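PDB 2GGS: dTDP-4-dehydrorhamnose reductase from Sulfolobus tokodaii, which binds NADPH and probably uses it to reduce dTDP-4-dehydrorhamnose to dTDP-rhamnose. Local coordinates for residues Asp42-Pro47 with Tyr81-Glu86; Leu147-Ser152 with Gly203-Ala208; Gly171-Ala176 with Pro228-Glu233. One frame throughout, in Å; residues are numbered along the deposited sequence.

Contact 1 (Asp42-Pro47 with Tyr81-Glu86). With NDP (NADPH dihydro-nicotinamide-adenine-dinucleotide phosphate), chain C.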
loop_
_atom_site.group_PDB
_atom_site.type_symbol
_atom_site.label_atom_id
_atom_site.label_comp_id
_atom_site.label_asym_id
_atom_site.label_seq_id
_atom_site.Cartn_x
_atom_site.Cartn_y
_atom_site.Cartn_z
ATOM N N ASP A 42 -17.456 3.014 -7.016
ATOM C CA ASP A 42 -16.371 2.960 -7.972
ATOM C C ASP A 42 -15.742 4.327 -8.039
ATOM O O ASP A 42 -16.361 5.293 -8.516
ATOM C CB ASP A 42 -16.902 2.570 -9.366
ATOM C CG ASP A 42 -15.792 2.356 -10.383
ATOM O OD1 ASP A 42 -14.663 2.910 -10.225
ATOM O OD2 ASP A 42 -16.041 1.622 -11.384
ATOM N N LEU A 43 -14.492 4.424 -7.581
ATOM C CA LEU A 43 -13.765 5.699 -7.559
ATOM C C LEU A 43 -13.480 6.304 -8.952
ATOM O O LEU A 43 -13.116 7.483 -9.045
ATOM C CB LEU A 43 -12.450 5.545 -6.796
ATOM C CG LEU A 43 -12.481 5.977 -5.330
ATOM C CD1 LEU A 43 -13.642 5.364 -4.541
ATOM C CD2 LEU A 43 -11.137 5.708 -4.653
ATOM N N THR A 44 -13.658 5.512 -10.008
ATOM C CA THR A 44 -13.467 6.024 -11.388
ATOM C C THR A 44 -14.748 6.680 -11.949
ATOM O O THR A 44 -14.733 7.219 -13.057
ATOM C CB THR A 44 -12.933 4.959 -12.369
ATOM O OG1 THR A 44 -13.918 3.940 -12.583
ATOM C CG2 THR A 44 -11.592 4.328 -11.849
ATOM N N ASP A 45 -15.826 6.630 -11.197
ATOM C CA ASP A 45 -17.043 7.403 -11.520
ATOM C C ASP A 45 -16.909 8.745 -10.785
ATOM O O ASP A 45 -17.448 8.935 -9.682
ATOM C CB ASP A 45 -18.308 6.608 -11.133
ATOM C CG ASP A 45 -19.616 7.346 -11.493
ATOM O OD1 ASP A 45 -19.593 8.552 -11.816
ATOM O OD2 ASP A 45 -20.674 6.706 -11.410
ATOM N N PHE A 46 -16.171 9.674 -11.393
ATOM C CA PHE A 46 -15.749 10.877 -10.677
ATOM C C PHE A 46 -16.878 11.738 -10.080
ATOM O O PHE A 46 -16.774 12.148 -8.932
ATOM C CB PHE A 46 -14.703 11.720 -11.446
ATOM C CG PHE A 46 -13.506 10.917 -11.957
ATOM C CD1 PHE A 46 -12.879 9.945 -11.153
ATOM C CD2 PHE A 46 -12.983 11.162 -13.229
ATOM C CE1 PHE A 46 -11.780 9.206 -11.643
ATOM C CE2 PHE A 46 -11.873 10.453 -13.723
ATOM C CZ PHE A 46 -11.275 9.460 -12.915
ATOM N N PRO A 47 -17.987 11.977 -10.821
ATOM C CA PRO A 47 -19.017 12.789 -10.171
ATOM C C PRO A 47 -19.635 12.107 -8.959
ATOM O O PRO A 47 -19.907 12.800 -7.955
ATOM C CB PRO A 47 -20.067 13.000 -11.296
ATOM C CG PRO A 47 -19.297 12.743 -12.565
ATOM C CD PRO A 47 -18.375 11.612 -12.201
ATOM N N TYR A 81 -4.173 4.235 -14.771
ATOM C CA TYR A 81 -4.222 5.689 -14.629
ATOM C C TYR A 81 -5.481 6.232 -13.940
ATOM O O TYR A 81 -5.434 7.090 -13.069
ATOM C CB TYR A 81 -3.989 6.378 -16.003
ATOM C CG TYR A 81 -3.908 7.887 -15.859
ATOM C CD1 TYR A 81 -2.699 8.506 -15.510
ATOM C CD2 TYR A 81 -5.037 8.699 -16.059
ATOM C CE1 TYR A 81 -2.608 9.898 -15.374
ATOM C CE2 TYR A 81 -4.952 10.090 -15.926
ATOM C CZ TYR A 81 -3.729 10.662 -15.571
ATOM O OH TYR A 81 -3.641 12.003 -15.439
ATOM N N LYS A 82 -6.642 5.758 -14.345
ATOM C CA LYS A 82 -7.857 6.294 -13.829
ATOM C C LYS A 82 -8.030 6.092 -12.350
ATOM O O LYS A 82 -8.552 6.982 -11.685
ATOM C CB LYS A 82 -9.041 5.631 -14.516
ATOM C CG LYS A 82 -9.262 6.211 -15.889
ATOM C CD LYS A 82 -10.762 6.300 -16.168
ATOM C CE LYS A 82 -11.260 5.108 -16.980
ATOM N NZ LYS A 82 -10.970 5.296 -18.444
ATOM N N ILE A 83 -7.620 4.931 -11.850
ATOM C CA ILE A 83 -7.825 4.647 -10.417
ATOM C C ILE A 83 -6.597 5.093 -9.614
ATOM O O ILE A 83 -6.772 5.678 -8.553
ATOM C CB ILE A 83 -8.212 3.164 -10.128
ATOM C CG1 ILE A 83 -8.548 2.902 -8.644
ATOM C CG2 ILE A 83 -7.112 2.184 -10.613
ATOM C CD1 ILE A 83 -9.540 3.845 -7.995
ATOM N N ASN A 84 -5.395 4.815 -10.135
ATOM C CA ASN A 84 -4.180 5.087 -9.343
ATOM C C ASN A 84 -3.771 6.535 -9.357
ATOM O O ASN A 84 -3.080 7.009 -8.420
ATOM C CB ASN A 84 -3.029 4.244 -9.868
ATOM C CG ASN A 84 -3.158 2.794 -9.504
ATOM O OD1 ASN A 84 -4.020 2.387 -8.711
ATOM N ND2 ASN A 84 -2.244 1.999 -10.053
ATOM N N ALA A 85 -4.200 7.259 -10.392
ATOM C CA ALA A 85 -3.834 8.662 -10.517
ATOM C C ALA A 85 -5.065 9.578 -10.554
ATOM O O ALA A 85 -5.290 10.390 -9.651
ATOM C CB ALA A 85 -2.926 8.890 -11.737
ATOM N N GLU A 86 -5.915 9.428 -11.576
ATOM C CA GLU A 86 -6.923 10.471 -11.788
ATOM C C GLU A 86 -7.949 10.560 -10.641
ATOM O O GLU A 86 -8.368 11.643 -10.314
ATOM C CB GLU A 86 -7.646 10.251 -13.136
ATOM C CG GLU A 86 -8.318 11.535 -13.640
ATOM C CD GLU A 86 -8.733 11.437 -15.097
ATOM O OE1 GLU A 86 -8.687 10.319 -15.658
ATOM O OE2 GLU A 86 -9.108 12.493 -15.648
HETATM P PA NDP C . -5.450 -4.325 -2.268
HETATM O O1A NDP C . -5.188 -4.808 -3.634
HETATM O O2A NDP C . -5.610 -5.405 -1.266
HETATM O O5B NDP C . -6.729 -3.401 -2.204
HETATM C C5B NDP C . -7.053 -2.538 -3.280
HETATM C C4B NDP C . -8.290 -1.799 -2.842
HETATM O O4B NDP C . -8.569 -0.809 -3.835
HETATM C C3B NDP C . -9.502 -2.699 -2.663
HETATM O O3B NDP C . -10.198 -2.287 -1.518
HETATM C C2B NDP C . -10.312 -2.372 -3.925
HETATM O O2B NDP C . -11.666 -2.553 -3.641
HETATM C C1B NDP C . -9.963 -0.899 -4.086
HETATM N N9A NDP C . -10.241 -0.434 -5.449
HETATM C C8A NDP C . -9.570 -0.769 -6.586
HETATM N N7A NDP C . -10.169 -0.138 -7.637
HETATM C C5A NDP C . -11.199 0.576 -7.152
HETATM C C6A NDP C . -12.157 1.393 -7.767
HETATM N N6A NDP C . -12.205 1.492 -9.124
HETATM N N1A NDP C . -13.102 1.957 -6.955
HETATM C C2A NDP C . -13.145 1.779 -5.577
HETATM N N3A NDP C . -12.210 0.963 -4.987
HETATM C C4A NDP C . -11.274 0.380 -5.771
HETATM O O3 NDP C . -4.223 -3.298 -1.998
HETATM P PN NDP C . -3.409 -3.096 -0.610
HETATM O O1N NDP C . -4.250 -3.028 0.564
HETATM O O2N NDP C . -2.329 -4.103 -0.727
HETATM O O5D NDP C . -2.732 -1.680 -0.922
HETATM C C5D NDP C . -3.162 -0.511 -0.232
HETATM C C4D NDP C . -2.438 0.731 -0.735
HETATM O O4D NDP C . -1.057 0.554 -0.520
HETATM C C3D NDP C . -2.609 1.007 -2.226
HETATM O O3D NDP C . -2.573 2.406 -2.325
HETATM C C2D NDP C . -1.371 0.413 -2.852
HETATM O O2D NDP C . -1.091 1.038 -4.093
HETATM C C1D NDP C . -0.343 0.748 -1.743
HETATM N N1N NDP C . 0.813 -0.153 -1.818
HETATM C C2N NDP C . 0.571 -1.498 -1.903
HETATM C C3N NDP C . 1.592 -2.430 -1.785
HETATM C C7N NDP C . 1.260 -3.884 -1.883
HETATM O O7N NDP C . 2.313 -4.813 -1.999
HETATM N N7N NDP C . -0.012 -4.276 -1.875
HETATM C C4N NDP C . 3.026 -1.981 -1.569
HETATM C C5N NDP C . 3.203 -0.482 -1.523
HETATM C C6N NDP C . 2.085 0.353 -1.636
HETATM P P2B NDP C . -12.506 -3.885 -4.165
HETATM O O1X NDP C . -13.687 -3.862 -3.282
HETATM O O2X NDP C . -11.647 -5.094 -4.006
HETATM O O3X NDP C . -12.866 -3.726 -5.665
#
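Leu43, Thr44 and Phe46 pack on Lys82, Ile83 and Glu86, a loop-against-helix contact at the adenine end of the NADPH pocket in the Rossmann-type domain. The turn leading into helix 46-56 rests on helix 77-97 mainly through side chains, with no hydrogen bond across. Leu43 CB meets Ile83 CD1 at 3.6 Å, and Thr44 CG2 lies against Ile83 CB and Lys82 CB. The CE2-CZ side of the Phe46 ring lies across Glu86, CE2 reaching CD at 3.6 Å; ring and carboxylate planes are 53° apart. The ring edge meets Lys82 O, and His90 stacks on the ring. With CG1 trans to its backbone N (chi1 -175°), Ile83 spreads CG1 and CD1 over one face of the adenine, CD1 3.6 Å from C6A. At the edge of the base, Leu43 N donates to N1A (2.9 Å). N6A donates to Asp42 OD1 (3.0 Å). Thr44 N (2.8 Å), closing an Asx turn, and Thr44 OG1 reach that oxygen from one face of the carboxylate plane. With an alanine instead of Asp42, N6A and both Thr44 donors would probably lose their shared acceptor, freeing the turn to shift. An acceptor facing N6A and a donor facing N1A fit adenine, consistent with selection of this base.

Contact 2 (Leu147-Ser152 with Gly203-Ala208). With NDP (NADPH dihydro-nicotinamide-adenine-dinucleotide phosphate), chain C.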
loop_
_atom_site.group_PDB
_atom_site.type_symbol
_atom_site.label_atom_id
_atom_site.label_comp_id
_atom_site.label_asym_id
_atom_site.label_seq_id
_atom_site.Cartn_x
_atom_site.Cartn_y
_atom_site.Cartn_z
ATOM N N LEU A 147 -1.143 14.446 3.545
ATOM C CA LEU A 147 -0.023 13.554 3.903
ATOM C C LEU A 147 0.017 12.406 2.883
ATOM O O LEU A 147 -1.012 11.766 2.651
ATOM C CB LEU A 147 -0.266 12.943 5.288
ATOM C CG LEU A 147 0.844 12.033 5.800
ATOM C CD1 LEU A 147 2.172 12.825 5.914
ATOM C CD2 LEU A 147 0.411 11.401 7.121
ATOM N N ILE A 148 1.202 12.161 2.315
ATOM C CA ILE A 148 1.455 11.009 1.429
ATOM C C ILE A 148 2.292 10.052 2.276
ATOM O O ILE A 148 3.355 10.427 2.804
ATOM C CB ILE A 148 2.229 11.379 0.144
ATOM C CG1 ILE A 148 1.332 12.183 -0.818
ATOM C CG2 ILE A 148 2.788 10.118 -0.548
ATOM C CD1 ILE A 148 2.116 13.003 -1.824
ATOM N N ILE A 149 1.803 8.821 2.402
ATOM C CA ILE A 149 2.543 7.776 3.116
ATOM C C ILE A 149 3.039 6.770 2.093
ATOM O O ILE A 149 2.224 6.089 1.479
ATOM C CB ILE A 149 1.654 7.063 4.160
ATOM C CG1 ILE A 149 1.068 8.025 5.211
ATOM C CG2 ILE A 149 2.464 5.951 4.832
ATOM C CD1 ILE A 149 0.199 7.315 6.244
ATOM N N ARG A 150 4.365 6.675 1.895
ATOM C CA ARG A 150 4.874 5.654 0.965
ATOM C C ARG A 150 5.170 4.394 1.777
ATOM O O ARG A 150 5.753 4.454 2.851
ATOM C CB ARG A 150 6.144 6.086 0.267
ATOM C CG ARG A 150 6.012 7.375 -0.546
ATOM C CD ARG A 150 7.123 7.445 -1.614
ATOM N NE ARG A 150 7.079 8.664 -2.423
ATOM C CZ ARG A 150 7.945 9.676 -2.295
ATOM N NH1 ARG A 150 8.922 9.635 -1.372
ATOM N NH2 ARG A 150 7.832 10.736 -3.082
ATOM N N THR A 151 4.793 3.254 1.226
ATOM C CA THR A 151 5.012 1.970 1.924
ATOM C C THR A 151 5.467 0.916 0.908
ATOM O O THR A 151 5.543 1.191 -0.309
ATOM C CB THR A 151 3.785 1.575 2.750
ATOM O OG1 THR A 151 4.089 0.502 3.656
ATOM C CG2 THR A 151 2.640 1.173 1.861
ATOM N N SER A 152 5.759 -0.278 1.404
ATOM C CA SER A 152 6.406 -1.310 0.592
ATOM C C SER A 152 5.830 -2.674 0.959
ATOM O O SER A 152 5.727 -2.994 2.133
ATOM C CB SER A 152 7.915 -1.288 0.860
ATOM O OG SER A 152 8.576 -2.363 0.238
ATOM N N GLY A 203 2.810 16.492 4.475
ATOM C CA GLY A 203 4.026 16.288 3.680
ATOM C C GLY A 203 4.126 14.872 3.129
ATOM O O GLY A 203 3.121 14.309 2.689
ATOM N N ILE A 204 5.330 14.308 3.137
ATOM C CA ILE A 204 5.525 12.914 2.722
ATOM C C ILE A 204 6.178 12.165 3.888
ATOM O O ILE A 204 6.971 12.749 4.623
ATOM C CB ILE A 204 6.423 12.814 1.477
ATOM C CG1 ILE A 204 5.862 13.693 0.358
ATOM C CG2 ILE A 204 6.550 11.349 1.012
ATOM C CD1 ILE A 204 6.736 13.785 -0.849
ATOM N N ILE A 205 5.803 10.909 4.102
ATOM C CA ILE A 205 6.420 10.102 5.177
ATOM C C ILE A 205 6.523 8.664 4.698
ATOM O O ILE A 205 5.596 8.173 4.060
ATOM C CB ILE A 205 5.693 10.225 6.552
ATOM C CG1 ILE A 205 6.471 9.559 7.711
ATOM C CG2 ILE A 205 4.276 9.610 6.498
ATOM C CD1 ILE A 205 5.838 9.855 9.091
ATOM N N HIS A 206 7.666 8.037 4.951
ATOM C CA HIS A 206 7.857 6.611 4.633
ATOM C C HIS A 206 7.531 5.763 5.828
ATOM O O HIS A 206 8.098 5.967 6.918
ATOM C CB HIS A 206 9.292 6.317 4.190
ATOM C CG HIS A 206 9.619 6.863 2.840
ATOM N ND1 HIS A 206 10.864 6.753 2.271
ATOM C CD2 HIS A 206 8.849 7.541 1.945
ATOM C CE1 HIS A 206 10.848 7.328 1.074
ATOM N NE2 HIS A 206 9.624 7.774 0.840
ATOM N N VAL A 207 6.643 4.792 5.653
ATOM C CA VAL A 207 6.324 3.850 6.732
ATOM C C VAL A 207 6.373 2.428 6.126
ATOM O O VAL A 207 5.423 1.993 5.484
ATOM C CB VAL A 207 4.936 4.118 7.397
ATOM C CG1 VAL A 207 4.707 3.171 8.548
ATOM C CG2 VAL A 207 4.787 5.569 7.879
ATOM N N ALA A 208 7.487 1.711 6.319
ATOM C CA ALA A 208 7.634 0.349 5.803
ATOM C C ALA A 208 8.559 -0.490 6.691
ATOM O O ALA A 208 8.979 -0.022 7.759
ATOM C CB ALA A 208 8.140 0.366 4.366
HETATM P PA NDP C . -5.450 -4.325 -2.268
HETATM O O1A NDP C . -5.188 -4.808 -3.634
HETATM O O2A NDP C . -5.610 -5.405 -1.266
HETATM O O5B NDP C . -6.729 -3.401 -2.204
HETATM C C5B NDP C . -7.053 -2.538 -3.280
HETATM C C4B NDP C . -8.290 -1.799 -2.842
HETATM O O4B NDP C . -8.569 -0.809 -3.835
HETATM C C3B NDP C . -9.502 -2.699 -2.663
HETATM O O3B NDP C . -10.198 -2.287 -1.518
HETATM C C2B NDP C . -10.312 -2.372 -3.925
HETATM O O2B NDP C . -11.666 -2.553 -3.641
HETATM C C1B NDP C . -9.963 -0.899 -4.086
HETATM N N9A NDP C . -10.241 -0.434 -5.449
HETATM C C8A NDP C . -9.570 -0.769 -6.586
HETATM N N7A NDP C . -10.169 -0.138 -7.637
HETATM C C5A NDP C . -11.199 0.576 -7.152
HETATM C C6A NDP C . -12.157 1.393 -7.767
HETATM N N6A NDP C . -12.205 1.492 -9.124
HETATM N N1A NDP C . -13.102 1.957 -6.955
HETATM C C2A NDP C . -13.145 1.779 -5.577
HETATM N N3A NDP C . -12.210 0.963 -4.987
HETATM C C4A NDP C . -11.274 0.380 -5.771
HETATM O O3 NDP C . -4.223 -3.298 -1.998
HETATM P PN NDP C . -3.409 -3.096 -0.610
HETATM O O1N NDP C . -4.250 -3.028 0.564
HETATM O O2N NDP C . -2.329 -4.103 -0.727
HETATM O O5D NDP C . -2.732 -1.680 -0.922
HETATM C C5D NDP C . -3.162 -0.511 -0.232
HETATM C C4D NDP C . -2.438 0.731 -0.735
HETATM O O4D NDP C . -1.057 0.554 -0.520
HETATM C C3D NDP C . -2.609 1.007 -2.226
HETATM O O3D NDP C . -2.573 2.406 -2.325
HETATM C C2D NDP C . -1.371 0.413 -2.852
HETATM O O2D NDP C . -1.091 1.038 -4.093
HETATM C C1D NDP C . -0.343 0.748 -1.743
HETATM N N1N NDP C . 0.813 -0.153 -1.818
HETATM C C2N NDP C . 0.571 -1.498 -1.903
HETATM C C3N NDP C . 1.592 -2.430 -1.785
HETATM C C7N NDP C . 1.260 -3.884 -1.883
HETATM O O7N NDP C . 2.313 -4.813 -1.999
HETATM N N7N NDP C . -0.012 -4.276 -1.875
HETATM C C4N NDP C . 3.026 -1.981 -1.569
HETATM C C5N NDP C . 3.203 -0.482 -1.523
HETATM C C6N NDP C . 2.085 0.353 -1.636
HETATM P P2B NDP C . -12.506 -3.885 -4.165
HETATM O O1X NDP C . -13.687 -3.862 -3.282
HETATM O O2X NDP C . -11.647 -5.094 -4.006
HETATM O O3X NDP C . -12.866 -3.726 -5.665
#
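Ile205 sets its CG2 into the notch between Leu147 CD1 (3.9 Å) and Ile149 CG1 (3.8 Å), an interlock of two parallel strands at the edge of the Rossmann sheet, where 203-206 is outermost. Next along, Ile149 CG2 butts against Val207 CG2, and helices 186-199 and 253-258 cover this greasy row. Gly203 adds no side chain, and Leu147 CD1 settles over its carbonyl oxygen instead. Four backbone bonds, from Ile148 N to Gly203 O through Val207 N to Arg150 O, stitch the strands. On the other face Arg150 runs extended from CG to NE past the His206 ring, Arg150 CB 3.5 Å from His206 CD2. Ile204 CG2 sits over the rim of one guanidinium face, while NH1 donates in plane to His206 NE2 (3.0 Å, 157°). Glu138 pairs with NE, and Glu120 O takes a second NH1 bond. At the far end Ala208 CB sits beside Ser152 CB, and Thr151 OG1 grips Val207 O (2.7 Å), with Thr151 CG2 turned to the nicotinamide, 3.6 Å from C6N. Because His206 NE2 serves as acceptor, the imidazole is probably neutral with its proton on ND1, leaving the buried arginine's charge to be balanced largely by Glu138.

Contact 3 (Gly171-Ala176 with Pro228-Glu233)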
loop_
_atom_site.group_PDB
_atom_site.type_symbol
_atom_site.label_atom_id
_atom_site.label_comp_id
_atom_site.label_asym_id
_atom_site.label_seq_id
_atom_site.Cartn_x
_atom_site.Cartn_y
_atom_site.Cartn_z
ATOM N N GLY A 171 4.383 -28.155 -1.958
ATOM C CA GLY A 171 5.591 -28.796 -2.482
ATOM C C GLY A 171 6.166 -28.162 -3.736
ATOM O O GLY A 171 7.138 -28.667 -4.310
ATOM N N LYS A 172 5.585 -27.045 -4.162
ATOM C CA LYS A 172 6.019 -26.384 -5.390
ATOM C C LYS A 172 7.236 -25.462 -5.192
ATOM O O LYS A 172 7.610 -25.117 -4.061
ATOM C CB LYS A 172 4.834 -25.651 -6.051
ATOM C CG LYS A 172 3.752 -26.584 -6.615
ATOM C CD LYS A 172 4.225 -27.303 -7.877
ATOM C CE LYS A 172 3.238 -28.382 -8.324
ATOM N NZ LYS A 172 3.919 -29.417 -9.165
ATOM N N THR A 173 7.874 -25.107 -6.299
ATOM C CA THR A 173 9.024 -24.219 -6.287
ATOM C C THR A 173 8.588 -22.756 -6.294
ATOM O O THR A 173 7.711 -22.346 -7.098
ATOM C CB THR A 173 9.969 -24.519 -7.450
ATOM O OG1 THR A 173 10.436 -25.868 -7.321
ATOM C CG2 THR A 173 11.172 -23.547 -7.473
ATOM N N VAL A 174 9.161 -21.999 -5.356
ATOM C CA VAL A 174 9.041 -20.550 -5.317
ATOM C C VAL A 174 10.201 -19.931 -6.069
ATOM O O VAL A 174 11.368 -20.227 -5.795
ATOM C CB VAL A 174 9.060 -20.006 -3.845
ATOM C CG1 VAL A 174 9.299 -18.503 -3.841
ATOM C CG2 VAL A 174 7.765 -20.302 -3.154
ATOM N N PHE A 175 9.885 -19.082 -7.043
ATOM C CA PHE A 175 10.897 -18.306 -7.741
ATOM C C PHE A 175 11.015 -16.905 -7.146
ATOM O O PHE A 175 10.117 -16.079 -7.276
ATOM C CB PHE A 175 10.583 -18.295 -9.245
ATOM C CG PHE A 175 10.621 -19.666 -9.845
ATOM C CD1 PHE A 175 11.844 -20.237 -10.195
ATOM C CD2 PHE A 175 9.469 -20.419 -9.961
ATOM C CE1 PHE A 175 11.898 -21.520 -10.712
ATOM C CE2 PHE A 175 9.511 -21.712 -10.475
ATOM C CZ PHE A 175 10.730 -22.264 -10.843
ATOM N N ALA A 176 12.107 -16.661 -6.437
ATOM C CA ALA A 176 12.241 -15.430 -5.683
ATOM C C ALA A 176 13.087 -14.450 -6.447
ATOM O O ALA A 176 14.262 -14.680 -6.723
ATOM C CB ALA A 176 12.817 -15.684 -4.254
ATOM N N PRO A 228 7.846 -27.836 2.782
ATOM C CA PRO A 228 8.642 -28.525 1.771
ATOM C C PRO A 228 8.815 -27.572 0.605
ATOM O O PRO A 228 8.686 -26.358 0.791
ATOM C CB PRO A 228 7.763 -29.731 1.383
ATOM C CG PRO A 228 6.327 -29.279 1.657
ATOM C CD PRO A 228 6.417 -28.211 2.755
ATOM N N GLY A 229 9.123 -28.076 -0.575
ATOM C CA GLY A 229 9.149 -27.199 -1.740
ATOM C C GLY A 229 10.347 -26.289 -1.709
ATOM O O GLY A 229 10.749 -25.802 -0.655
ATOM N N GLU A 230 10.901 -26.020 -2.872
ATOM C CA GLU A 230 12.180 -25.353 -2.973
ATOM C C GLU A 230 12.040 -23.861 -3.213
ATOM O O GLU A 230 11.076 -23.399 -3.833
ATOM C CB GLU A 230 12.974 -25.975 -4.115
ATOM C CG GLU A 230 14.317 -25.311 -4.390
ATOM C CD GLU A 230 15.069 -25.919 -5.569
ATOM O OE1 GLU A 230 14.444 -26.679 -6.353
ATOM O OE2 GLU A 230 16.287 -25.616 -5.702
ATOM N N VAL A 231 13.021 -23.112 -2.728
ATOM C CA VAL A 231 13.124 -21.720 -3.099
ATOM C C VAL A 231 14.301 -21.530 -4.028
ATOM O O VAL A 231 15.450 -21.798 -3.657
ATOM C CB VAL A 231 13.247 -20.765 -1.874
ATOM C CG1 VAL A 231 13.255 -19.304 -2.350
ATOM C CG2 VAL A 231 12.130 -21.028 -0.882
ATOM N N LYS A 232 13.998 -21.039 -5.229
ATOM C CA LYS A 232 15.006 -20.655 -6.202
ATOM C C LYS A 232 14.958 -19.168 -6.468
ATOM O O LYS A 232 13.926 -18.630 -6.890
ATOM C CB LYS A 232 14.821 -21.426 -7.519
ATOM C CG LYS A 232 15.131 -22.890 -7.420
ATOM C CD LYS A 232 15.444 -23.469 -8.793
ATOM C CE LYS A 232 15.464 -24.999 -8.765
ATOM N NZ LYS A 232 15.103 -25.623 -10.084
ATOM N N GLU A 233 16.078 -18.515 -6.214
ATOM C CA GLU A 233 16.259 -17.119 -6.562
ATOM C C GLU A 233 16.511 -16.983 -8.063
ATOM O O GLU A 233 17.316 -17.723 -8.644
ATOM C CB GLU A 233 17.430 -16.545 -5.782
ATOM C CG GLU A 233 17.548 -15.034 -5.794
ATOM C CD GLU A 233 18.622 -14.540 -4.834
ATOM O OE1 GLU A 233 19.652 -15.238 -4.679
ATOM O OE2 GLU A 233 18.451 -13.484 -4.194
HETATM O O HOH W 1 9.723 -27.682 -5.160
#
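Thr173 and Val174 run alongside Glu230 and Val231 at the start of a small two-stranded parallel sheet, strands 174-177 and 231-234, set apart from the Rossmann sheet. Three backbone bonds join the strands: Val174 N to Glu230 O (2.8 Å), Lys232 N to Val174 O and Ala176 N to Lys232 O (2.7 Å). Short CA-H...O contacts, such as Phe175 CA to Lys232 O, fill the intervals. One face carries Val174, Val231 and Ala176. Val231 CG1 touches Ala176 CB at 4.1 Å, and helices 160-169 and 214-224 pack there on the two valines. The other face carries Phe175 beside Lys232, whose CB meets the ring at CD1. Lys232 then extends toward Glu230, NZ making a long, weak salt bridge to Glu230 OE1 within the same segment. Thr173 is the side chain that ties the pieces together. Its CB passes Glu230 O at 3.9 Å. The chi1 of -61° swings OG1 beside the backbone N and sends the methyl the other way. That methyl, CG2, touches Glu230 O (3.6 Å) and Lys232 CG (4.0 Å) and stands over the rim of one face of the Phe175 ring, while OG1 runs beside Glu230 CB. Before the strands, Gly171 closes helix 160-169 as the C-prime residue of a Schellman motif, and Gly229 faces it closely. A CB on Gly229 would clash with Lys172 O, so the close approach depends on a glycine there. One water links the two segments: it donates to Gly171 O at 2.9 Å, accepts from Glu230 N at 3.1 Å and shares a hydrogen bond with Thr173 OG1.

Contacts 1 and 2 belong to the Rossmann half and both touch NADPH: contact 1 beside the adenine, contact 2 beside the nicotinamide, their centres 21 Å apart. Contact 1 closes before contact 2 opens along the chain. Contact 3 stands off, its centre 38 Å from contact 1 and 32 Å from contact 2, in a separate small sheet. Its segments alternate with those of contact 2: strand 147-151, then 174-177, then 203-206, then 231-234. The chain thus leaves the main sheet, returns to add its edge strand, and leaves again. This interleaving links the two parts of the molecule by several crossings, as in extended short-chain dehydrogenases.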